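Local coordinates for protein aryl acylamidase (bacterium CSBL00001, PDB 4YJ6) that probably hydrolyses the amide bond of N-acyl arylamines, as an aryl acylamidase of the amidase signature family, at residues F216-Y221 with I326-V331; Y136-T141 with D354-W359; V207-R212 with L222-I227; K316-A321 with T433-F438. All blocks are in the same frame, centred on the assembly; numbering follows the deposited sequence.

Interaction 1 (F216-Y221 with I326-V331); sequences FHPGPY and IAIPTV
P218 and P220 of the loop meet I328 and I326 of the helix, and the contact is almost wholly apolar. CG of P218 presses on the CG2 methyl of I328 at 3.5 Å, a tight fit for two carbons. P220 lies across the side chain of I326 at about a right angle. Its CD is 3.6 Å from I326 CD1, and its CG is close to the same methyl. The backbone of I326 sends its CB away from the loop, but chi1 (-69°) and chi2 (-83°) fold CD1 back onto the proline. An alanine in place of P220 would probably open a gap beside I326 CD1 and give the loop backbone more freedom. P329 adds a looser contact, its CG 4.3 Å from H217 ND1.

No hydrogen bond crosses between the segments. Within the loop, the N-H of G219 donates to H217 ND1 (2.9 Å), tilted slightly from the imidazole plane, which helps set the turn of the ring. Within the helix, P329 has no N-H to give and makes a kink. I326 O accepts from both N and OG1 of T330.

The loop leads into strand 223-228, and helix 354-363 packs against A327, T330 and V331 of helix 315-339.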
# COMPACT_ATOMS: atom_id res chain seq x y z
N PHE A 216 -13.42 -17.38 -0.57
CA PHE A 216 -13.74 -17.44 -1.98
C PHE A 216 -14.68 -16.28 -2.32
O PHE A 216 -15.60 -16.41 -3.10
CB PHE A 216 -14.35 -18.82 -2.30
CG PHE A 216 -13.34 -19.94 -2.16
CD1 PHE A 216 -12.45 -20.22 -3.18
CD2 PHE A 216 -13.26 -20.69 -0.98
CE1 PHE A 216 -11.50 -21.23 -3.04
CE2 PHE A 216 -12.31 -21.71 -0.82
CZ PHE A 216 -11.42 -21.97 -1.85
N HIS A 217 -14.40 -15.12 -1.73
CA HIS A 217 -15.18 -13.92 -2.01
C HIS A 217 -14.99 -13.41 -3.44
O HIS A 217 -13.98 -13.71 -4.13
CB HIS A 217 -14.80 -12.80 -1.03
CG HIS A 217 -13.40 -12.33 -1.22
ND1 HIS A 217 -13.05 -11.38 -2.17
CD2 HIS A 217 -12.24 -12.73 -0.64
CE1 HIS A 217 -11.74 -11.21 -2.15
NE2 HIS A 217 -11.22 -12.01 -1.23
N PRO A 218 -15.95 -12.60 -3.88
CA PRO A 218 -15.97 -12.16 -5.27
C PRO A 218 -15.23 -10.85 -5.52
O PRO A 218 -15.43 -10.23 -6.57
CB PRO A 218 -17.48 -11.97 -5.54
CG PRO A 218 -18.02 -11.58 -4.22
CD PRO A 218 -17.24 -12.37 -3.21
N GLY A 219 -14.38 -10.42 -4.58
CA GLY A 219 -13.67 -9.17 -4.76
C GLY A 219 -12.46 -9.29 -5.67
O GLY A 219 -12.14 -10.36 -6.21
N PRO A 220 -11.77 -8.18 -5.91
CA PRO A 220 -10.49 -8.22 -6.64
C PRO A 220 -9.42 -8.92 -5.82
O PRO A 220 -9.62 -9.27 -4.64
CB PRO A 220 -10.11 -6.74 -6.78
CG PRO A 220 -11.20 -5.95 -6.16
CD PRO A 220 -12.05 -6.86 -5.32
N TYR A 221 -8.26 -9.13 -6.42
CA TYR A 221 -7.15 -9.64 -5.63
C TYR A 221 -6.77 -8.63 -4.53
O TYR A 221 -6.65 -7.43 -4.81
CB TYR A 221 -5.94 -9.87 -6.54
CG TYR A 221 -6.03 -11.01 -7.53
CD1 TYR A 221 -6.35 -12.29 -7.12
CD2 TYR A 221 -5.76 -10.80 -8.89
CE1 TYR A 221 -6.39 -13.35 -8.03
CE2 TYR A 221 -5.77 -11.86 -9.79
CZ TYR A 221 -6.09 -13.13 -9.35
OH TYR A 221 -6.10 -14.18 -10.23
N ILE A 326 -15.61 -4.82 -4.87
CA ILE A 326 -15.22 -4.52 -3.49
C ILE A 326 -16.46 -4.41 -2.58
O ILE A 326 -16.46 -4.78 -1.40
CB ILE A 326 -14.45 -3.16 -3.44
CG1 ILE A 326 -13.09 -3.33 -4.12
CG2 ILE A 326 -14.29 -2.64 -1.96
CD1 ILE A 326 -12.01 -3.94 -3.18
N ALA A 327 -17.53 -3.87 -3.15
CA ALA A 327 -18.73 -3.62 -2.36
C ALA A 327 -19.37 -4.93 -1.85
O ALA A 327 -19.94 -4.93 -0.80
CB ALA A 327 -19.76 -2.81 -3.21
N ILE A 328 -19.30 -6.03 -2.61
CA ILE A 328 -19.99 -7.25 -2.19
C ILE A 328 -19.47 -7.75 -0.84
O ILE A 328 -20.25 -7.94 0.11
CB ILE A 328 -19.95 -8.35 -3.30
CG1 ILE A 328 -20.76 -7.87 -4.51
CG2 ILE A 328 -20.53 -9.67 -2.76
CD1 ILE A 328 -20.50 -8.66 -5.82
N PRO A 329 -18.15 -7.92 -0.69
CA PRO A 329 -17.69 -8.31 0.65
C PRO A 329 -17.83 -7.20 1.69
O PRO A 329 -17.89 -7.50 2.87
CB PRO A 329 -16.20 -8.66 0.46
CG PRO A 329 -15.89 -8.36 -0.97
CD PRO A 329 -17.11 -8.02 -1.73
N THR A 330 -17.89 -5.95 1.26
CA THR A 330 -18.11 -4.86 2.21
C THR A 330 -19.52 -5.00 2.79
O THR A 330 -19.74 -4.85 3.99
CB THR A 330 -17.93 -3.50 1.52
OG1 THR A 330 -16.58 -3.42 1.03
CG2 THR A 330 -18.15 -2.38 2.52
N VAL A 331 -20.49 -5.32 1.93
CA VAL A 331 -21.86 -5.50 2.40
C VAL A 331 -21.90 -6.68 3.37
O VAL A 331 -22.57 -6.61 4.39
CB VAL A 331 -22.83 -5.75 1.25
CG1 VAL A 331 -24.21 -6.27 1.76
CG2 VAL A 331 -23.02 -4.46 0.44

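Interaction 2 (Y136-T141 with D354-W359); sequences YGFRGT and DALMKW
The F138 ring takes the CD1 methyl of L356 over one face and has W359 beside its outer end. L356 CD1 is 3.7 Å from the ring centroid and 24° off the normal, a CH-pi contact. The F138 ring and the five-membered ring of W359 are inclined by only 25°, yet offset so that little of one lies over the other. Their touch is between F138 CE1 and W359 CD1, at 3.7 Å. This is loop-on-helix packing within the amidase fold. F138 is the centre of an inverse gamma turn, and the turn presents its ring to the start of helix 354-363.

L356 serves two aromatic rings with its two methyls. Its CG stands anti to the backbone N (chi1 173°), which carries the branch toward the loop. CD1 goes to F138, while CD2 rests 3.9 Å from both CB and CD2 of Y136. The phenol of Y136 is hydrogen-bonded at its far end to S333 OG of helix 315-339. I326 of that helix also packs on F138, so the loop is held between two helices.

R139 makes a slighter contact, and its NH1 is hydrogen-bonded to T413 O. The other terminal nitrogen, NH2, comes within 4.3 Å of A355 CB.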
# COMPACT_ATOMS: atom_id res chain seq x y z
N TYR A 136 -13.55 1.50 5.29
CA TYR A 136 -13.61 0.29 4.45
C TYR A 136 -12.60 0.33 3.29
O TYR A 136 -12.74 -0.43 2.32
CB TYR A 136 -15.04 0.06 3.92
CG TYR A 136 -15.93 -0.74 4.87
CD1 TYR A 136 -15.60 -2.04 5.19
CD2 TYR A 136 -17.11 -0.20 5.42
CE1 TYR A 136 -16.41 -2.80 6.04
CE2 TYR A 136 -17.92 -0.95 6.27
CZ TYR A 136 -17.56 -2.24 6.58
OH TYR A 136 -18.33 -3.02 7.41
N GLY A 137 -11.56 1.15 3.42
CA GLY A 137 -10.56 1.27 2.35
C GLY A 137 -11.11 1.88 1.06
O GLY A 137 -10.43 1.85 0.04
N PHE A 138 -12.32 2.45 1.09
CA PHE A 138 -13.08 2.63 -0.17
C PHE A 138 -12.79 4.00 -0.82
O PHE A 138 -13.71 4.76 -1.14
CB PHE A 138 -14.59 2.38 0.07
CG PHE A 138 -15.32 1.77 -1.12
CD1 PHE A 138 -15.58 2.51 -2.26
CD2 PHE A 138 -15.78 0.47 -1.07
CE1 PHE A 138 -16.28 1.93 -3.36
CE2 PHE A 138 -16.45 -0.11 -2.17
CZ PHE A 138 -16.69 0.64 -3.30
N ARG A 139 -11.51 4.29 -1.00
CA ARG A 139 -11.05 5.44 -1.80
C ARG A 139 -9.53 5.52 -1.75
O ARG A 139 -8.89 4.96 -0.85
CB ARG A 139 -11.62 6.78 -1.29
CG ARG A 139 -11.40 6.99 0.22
CD ARG A 139 -12.14 8.24 0.76
NE ARG A 139 -13.58 8.08 0.68
CZ ARG A 139 -14.46 9.07 0.53
NH1 ARG A 139 -14.06 10.34 0.44
NH2 ARG A 139 -15.76 8.77 0.48
N GLY A 140 -8.95 6.23 -2.72
CA GLY A 140 -7.52 6.40 -2.84
C GLY A 140 -6.97 7.60 -2.07
O GLY A 140 -5.85 8.06 -2.34
N THR A 141 -7.76 8.11 -1.13
CA THR A 141 -7.31 9.14 -0.20
C THR A 141 -7.48 8.58 1.21
O THR A 141 -8.17 7.58 1.42
CB THR A 141 -8.17 10.40 -0.30
OG1 THR A 141 -9.54 10.00 -0.24
CG2 THR A 141 -7.87 11.12 -1.66
N ASP A 354 -21.58 8.81 2.25
CA ASP A 354 -22.65 8.65 1.28
C ASP A 354 -22.18 7.93 0.01
O ASP A 354 -22.92 7.12 -0.53
CB ASP A 354 -23.22 10.02 0.90
CG ASP A 354 -24.10 10.63 2.00
OD1 ASP A 354 -24.35 9.95 3.03
OD2 ASP A 354 -24.56 11.78 1.81
N ALA A 355 -20.98 8.25 -0.48
CA ALA A 355 -20.47 7.68 -1.74
C ALA A 355 -20.29 6.18 -1.63
O ALA A 355 -20.45 5.45 -2.60
CB ALA A 355 -19.13 8.35 -2.13
N LEU A 356 -19.92 5.72 -0.44
CA LEU A 356 -19.80 4.30 -0.18
C LEU A 356 -21.18 3.65 -0.06
O LEU A 356 -21.42 2.60 -0.63
CB LEU A 356 -18.98 4.05 1.10
CG LEU A 356 -18.94 2.58 1.56
CD1 LEU A 356 -18.59 1.64 0.44
CD2 LEU A 356 -17.91 2.46 2.71
N MSE A 357 -22.09 4.29 0.66
CA MSE A 357 -23.43 3.73 0.81
C MSE A 357 -24.08 3.58 -0.56
O MSE A 357 -24.89 2.69 -0.79
CB MSE A 357 -24.29 4.60 1.75
CG MSE A 357 -25.60 3.97 2.16
SE MSE A 357 -25.30 2.34 3.28
CE MSE A 357 -24.83 3.14 5.01
N LYS A 358 -23.74 4.45 -1.51
CA LYS A 358 -24.26 4.27 -2.87
C LYS A 358 -23.96 2.86 -3.39
O LYS A 358 -24.84 2.18 -3.92
CB LYS A 358 -23.63 5.30 -3.80
CG LYS A 358 -23.95 5.07 -5.28
CD LYS A 358 -23.22 6.11 -6.13
CE LYS A 358 -21.71 5.86 -6.15
NZ LYS A 358 -21.03 6.56 -7.29
N TRP A 359 -22.71 2.43 -3.23
CA TRP A 359 -22.30 1.12 -3.76
C TRP A 359 -22.86 -0.01 -2.90
O TRP A 359 -23.23 -1.08 -3.41
CB TRP A 359 -20.78 1.04 -3.83
CG TRP A 359 -20.23 1.93 -4.88
CD1 TRP A 359 -19.52 3.07 -4.70
CD2 TRP A 359 -20.39 1.77 -6.30
NE1 TRP A 359 -19.19 3.62 -5.93
CE2 TRP A 359 -19.73 2.84 -6.92
CE3 TRP A 359 -21.02 0.81 -7.09
CZ2 TRP A 359 -19.68 2.99 -8.32
CZ3 TRP A 359 -20.97 0.94 -8.46
CH2 TRP A 359 -20.30 2.03 -9.06

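Interaction 3 (V207-R212 with L222-I227); sequences VPFKSR and LYEGPI
F209 has its CG anti to the backbone N, chi1 -164°, and this swings the ring across to L222 and E224. In L222, chi1 -52° puts CG beside its own backbone N, and CD1 then reaches F209 CE1. L222 CB sits almost exactly over the ring centre, 3.7 Å from the centroid and 12° off the normal, a CH-pi contact. From another side E224 CG approaches F209 CE2 at 3.8 Å, its side chain running at about a right angle to that of F209. A lysine in place of F209 would probably strip L222 CB and E224 CG of the flat surface they share.

Segment 222-227 enters strand 223-228, which lies between strands 178-183 and 198-201 in the large mixed sheet of the amidase fold. Segment 207-212 belongs to the long connection from strand 198-201, folded back beside strand 223-228. The two do not pair directly, and water fills the part of direct backbone bonds. Water 2 lies within hydrogen-bonding distance of V207 O and accepts from E224 N (2.8 Å). Water 1 lies between V207 O and L222 O. Water 3 takes the N-H of K210 and donates to E224 OE2 at 2.6 Å, while sitting over the F209 face opposite L222. The E224 carboxylate is also held by backbone N-H groups, OE1 by that of Y116 and OE2 by that of T115. E224 O, next to the methyls of V207, is buried with no polar partner in the model.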
# COMPACT_ATOMS: atom_id res chain seq x y z
N VAL A 207 2.41 -13.28 -0.77
CA VAL A 207 2.24 -13.03 0.68
C VAL A 207 0.84 -13.50 1.08
O VAL A 207 -0.15 -13.19 0.41
CB VAL A 207 2.36 -11.50 0.96
CG1 VAL A 207 2.10 -11.14 2.45
CG2 VAL A 207 3.72 -11.00 0.52
N PRO A 208 0.73 -14.29 2.15
CA PRO A 208 -0.60 -14.80 2.51
C PRO A 208 -1.59 -13.67 2.75
O PRO A 208 -1.21 -12.61 3.28
CB PRO A 208 -0.36 -15.54 3.86
CG PRO A 208 1.12 -15.83 3.92
CD PRO A 208 1.81 -14.75 3.06
N PHE A 209 -2.85 -13.86 2.35
CA PHE A 209 -3.90 -12.92 2.71
C PHE A 209 -5.03 -13.74 3.31
O PHE A 209 -5.48 -14.69 2.67
CB PHE A 209 -4.43 -12.16 1.47
CG PHE A 209 -5.22 -10.93 1.86
CD1 PHE A 209 -6.52 -11.06 2.31
CD2 PHE A 209 -4.62 -9.69 1.85
CE1 PHE A 209 -7.25 -9.93 2.73
CE2 PHE A 209 -5.33 -8.53 2.26
CZ PHE A 209 -6.65 -8.67 2.70
N LYS A 210 -5.44 -13.41 4.53
CA LYS A 210 -6.47 -14.18 5.22
C LYS A 210 -7.79 -13.45 5.09
O LYS A 210 -7.98 -12.37 5.69
CB LYS A 210 -6.08 -14.36 6.71
CG LYS A 210 -7.14 -15.14 7.49
CD LYS A 210 -6.78 -15.44 8.97
CE LYS A 210 -5.51 -16.29 9.09
NZ LYS A 210 -5.59 -17.68 8.47
N SER A 211 -8.68 -14.02 4.29
CA SER A 211 -10.04 -13.53 4.15
C SER A 211 -10.98 -14.56 4.77
O SER A 211 -11.14 -15.64 4.23
CB SER A 211 -10.40 -13.36 2.67
OG SER A 211 -9.67 -12.27 2.12
N ARG A 212 -11.58 -14.22 5.91
CA ARG A 212 -12.58 -15.12 6.54
C ARG A 212 -13.72 -14.21 7.01
O ARG A 212 -13.48 -13.06 7.38
CB ARG A 212 -11.98 -15.88 7.72
CG ARG A 212 -10.95 -16.97 7.32
CD ARG A 212 -11.57 -17.99 6.38
NE ARG A 212 -10.62 -19.09 6.14
CZ ARG A 212 -9.56 -18.98 5.35
NH1 ARG A 212 -9.30 -17.83 4.72
NH2 ARG A 212 -8.75 -20.02 5.21
N LEU A 222 -6.50 -9.13 -3.33
CA LEU A 222 -6.13 -8.29 -2.19
C LEU A 222 -4.73 -8.69 -1.74
O LEU A 222 -4.41 -9.89 -1.70
CB LEU A 222 -7.06 -8.53 -0.99
CG LEU A 222 -8.56 -8.41 -1.32
CD1 LEU A 222 -9.42 -8.69 -0.04
CD2 LEU A 222 -8.88 -7.00 -1.86
N TYR A 223 -3.92 -7.70 -1.38
CA TYR A 223 -2.54 -7.94 -1.02
C TYR A 223 -2.14 -7.19 0.24
O TYR A 223 -2.62 -6.07 0.49
CB TYR A 223 -1.65 -7.34 -2.11
CG TYR A 223 -2.00 -7.71 -3.54
CD1 TYR A 223 -1.57 -8.94 -4.08
CD2 TYR A 223 -2.72 -6.83 -4.35
CE1 TYR A 223 -1.86 -9.28 -5.41
CE2 TYR A 223 -3.01 -7.19 -5.71
CZ TYR A 223 -2.58 -8.41 -6.20
OH TYR A 223 -2.82 -8.77 -7.50
N GLU A 224 -1.22 -7.77 1.01
CA GLU A 224 -0.48 -6.99 2.02
C GLU A 224 0.96 -6.84 1.56
O GLU A 224 1.52 -7.75 0.92
CB GLU A 224 -0.50 -7.71 3.38
CG GLU A 224 -1.96 -7.88 3.92
CD GLU A 224 -2.07 -8.04 5.42
OE1 GLU A 224 -1.24 -7.50 6.18
OE2 GLU A 224 -3.03 -8.74 5.84
N GLY A 225 1.56 -5.70 1.85
CA GLY A 225 2.95 -5.50 1.45
C GLY A 225 3.52 -4.24 2.09
O GLY A 225 2.82 -3.49 2.74
N PRO A 226 4.82 -4.03 1.89
CA PRO A 226 5.57 -2.96 2.54
C PRO A 226 5.59 -1.64 1.77
O PRO A 226 5.61 -1.65 0.53
CB PRO A 226 6.98 -3.54 2.62
CG PRO A 226 7.10 -4.32 1.33
CD PRO A 226 5.69 -4.91 1.10
N ILE A 227 5.62 -0.54 2.52
CA ILE A 227 5.99 0.77 1.99
C ILE A 227 7.30 1.16 2.67
O ILE A 227 7.40 1.08 3.88
CB ILE A 227 4.88 1.79 2.28
CG1 ILE A 227 3.60 1.35 1.55
CG2 ILE A 227 5.31 3.25 1.86
CD1 ILE A 227 2.35 2.17 1.91
O HOH W 1 -2.10 -11.48 -1.62
O HOH W 2 -1.18 -10.56 1.02
O HOH W 3 -4.33 -10.95 6.04

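Interaction 4 (K316-A321 with T433-F438); sequences KQMSDA and TYLTNF
Y434 is the first residue of 433-438 to touch helix 316-321, and it does so mainly with its hydroxyl end. Its CG lies between the backbone N and the carbonyl carbon (chi1 66°), and from there the ring reaches across to the other helix. The OH comes to 3.3 Å from CB of M318, a selenomethionine, and to 3.5 Å from the backbone N of S319. CE1 of the ring backs this up, 3.8 Å from the same CB. The two side chains meet at about a right angle.

L435 is next. Its CD2 methyl lies 3.8 Å from the selenium of M318. The M318 chain is bent at chi3 (-67°), which brings its end methyl back toward both Y434 OH and L435 CD2.

One turn after Y434 comes F438. Its ring meets helix 316-321 by its edge, with CZ 3.7 Å from M318 O and that oxygen near the ring plane. Y434 O of its own helix lies over one face of the ring. W322 and M325, further along helix 315-339, also pack on it.

No hydrogen bond joins the segments. The axes of segments 316-321 and 434-438 pass 11.2 Å apart at 62°, a wide separation spanned by the aromatic side chains and M318. V381 and M385 of helix 368-389 add to the cluster. This is buried helix-helix packing within the amidase signature fold, between long helix 315-339 and short helix 434-439.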
# COMPACT_ATOMS: atom_id res chain seq x y z
N LYS A 316 -14.51 4.28 -16.98
CA LYS A 316 -15.69 4.24 -16.13
C LYS A 316 -16.25 2.84 -15.99
O LYS A 316 -16.65 2.46 -14.90
CB LYS A 316 -16.82 5.17 -16.64
CG LYS A 316 -18.07 5.08 -15.75
CD LYS A 316 -19.13 6.12 -16.14
CE LYS A 316 -20.11 6.39 -14.98
NZ LYS A 316 -20.99 5.22 -14.60
N GLN A 317 -16.29 2.07 -17.07
CA GLN A 317 -16.79 0.71 -16.96
C GLN A 317 -15.93 -0.09 -15.99
O GLN A 317 -16.45 -0.85 -15.19
CB GLN A 317 -16.78 0.03 -18.32
CG GLN A 317 -17.96 0.50 -19.20
CD GLN A 317 -17.87 -0.09 -20.61
OE1 GLN A 317 -16.83 -0.05 -21.25
NE2 GLN A 317 -18.98 -0.64 -21.08
N MSE A 318 -14.62 0.09 -16.07
CA MSE A 318 -13.72 -0.66 -15.19
C MSE A 318 -13.83 -0.23 -13.73
O MSE A 318 -13.86 -1.08 -12.83
CB MSE A 318 -12.29 -0.51 -15.69
CG MSE A 318 -12.17 -1.11 -17.04
SE MSE A 318 -10.29 -1.38 -17.38
CE MSE A 318 -9.71 0.51 -17.45
N SER A 319 -13.84 1.08 -13.46
CA SER A 319 -13.96 1.51 -12.08
C SER A 319 -15.30 1.12 -11.46
O SER A 319 -15.36 0.76 -10.27
CB SER A 319 -13.71 3.02 -11.90
OG SER A 319 -14.73 3.81 -12.52
N ASP A 320 -16.38 1.19 -12.24
CA ASP A 320 -17.67 0.73 -11.73
C ASP A 320 -17.62 -0.76 -11.35
O ASP A 320 -18.15 -1.16 -10.31
CB ASP A 320 -18.79 0.92 -12.76
CG ASP A 320 -19.27 2.37 -12.90
OD1 ASP A 320 -18.93 3.22 -12.05
OD2 ASP A 320 -20.01 2.65 -13.88
N ALA A 321 -16.99 -1.58 -12.19
CA ALA A 321 -16.86 -3.02 -11.89
C ALA A 321 -16.03 -3.22 -10.64
O ALA A 321 -16.36 -4.04 -9.78
CB ALA A 321 -16.21 -3.77 -13.08
N THR A 433 -3.54 1.86 -10.79
CA THR A 433 -3.10 0.66 -10.07
C THR A 433 -4.14 -0.47 -10.01
O THR A 433 -3.75 -1.65 -9.87
CB THR A 433 -2.82 1.05 -8.60
OG1 THR A 433 -3.86 1.92 -8.13
CG2 THR A 433 -1.53 1.85 -8.55
N TYR A 434 -5.44 -0.14 -10.06
CA TYR A 434 -6.42 -1.21 -9.80
C TYR A 434 -6.37 -2.30 -10.88
O TYR A 434 -6.92 -3.40 -10.65
CB TYR A 434 -7.88 -0.69 -9.61
CG TYR A 434 -8.54 -0.04 -10.82
CD1 TYR A 434 -8.88 -0.80 -11.95
CD2 TYR A 434 -8.89 1.31 -10.80
CE1 TYR A 434 -9.50 -0.20 -13.06
CE2 TYR A 434 -9.51 1.91 -11.88
CZ TYR A 434 -9.81 1.16 -13.00
OH TYR A 434 -10.44 1.77 -14.09
N LEU A 435 -5.76 -2.02 -12.03
CA LEU A 435 -5.67 -3.06 -13.06
C LEU A 435 -4.98 -4.33 -12.52
O LEU A 435 -5.35 -5.43 -12.93
CB LEU A 435 -4.95 -2.58 -14.31
CG LEU A 435 -5.63 -1.41 -15.00
CD1 LEU A 435 -4.74 -0.93 -16.19
CD2 LEU A 435 -7.01 -1.80 -15.48
N THR A 436 -3.97 -4.20 -11.64
CA THR A 436 -3.29 -5.42 -11.17
C THR A 436 -4.05 -6.08 -10.02
O THR A 436 -3.78 -7.23 -9.68
CB THR A 436 -1.85 -5.15 -10.68
OG1 THR A 436 -1.89 -4.32 -9.53
CG2 THR A 436 -1.04 -4.45 -11.78
N ASN A 437 -5.02 -5.40 -9.43
CA ASN A 437 -5.96 -6.10 -8.54
C ASN A 437 -6.94 -6.94 -9.38
O ASN A 437 -7.46 -7.92 -8.91
CB ASN A 437 -6.71 -5.12 -7.64
CG ASN A 437 -5.77 -4.29 -6.81
OD1 ASN A 437 -5.40 -3.19 -7.21
ND2 ASN A 437 -5.33 -4.82 -5.66
N PHE A 438 -7.20 -6.52 -10.62
CA PHE A 438 -7.91 -7.43 -11.52
C PHE A 438 -7.02 -8.58 -11.98
O PHE A 438 -7.47 -9.73 -12.06
CB PHE A 438 -8.35 -6.70 -12.80
CG PHE A 438 -9.49 -5.74 -12.60
CD1 PHE A 438 -10.36 -5.86 -11.52
CD2 PHE A 438 -9.72 -4.76 -13.56
CE1 PHE A 438 -11.45 -4.95 -11.39
CE2 PHE A 438 -10.80 -3.88 -13.43
CZ PHE A 438 -11.66 -3.97 -12.36

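How the interactions relate
Interactions 1, 2 and 4 are grouped around helix 315-339, with centres 13 to 15 Å apart. Interactions 1 and 4 both use this helix. Interaction 2 uses the next one, 354-363, and touches interaction 1 where I326 CG2 meets F138 CE2. Interaction 3 lies nearer the centre of the chain, on strand 223-228 of the large mixed sheet. Its strand follows directly on the loop of interaction 1, and Y223 OH probably bonds to T436 O of interaction 4. Along the chain, interactions 1 and 3 are nested inside the loop closed by interaction 2, while interaction 4 crosses both 1 and 2. Distant parts of the amidase sequence are thus joined between the large sheet and helices 315-339, 354-363 and 434-439.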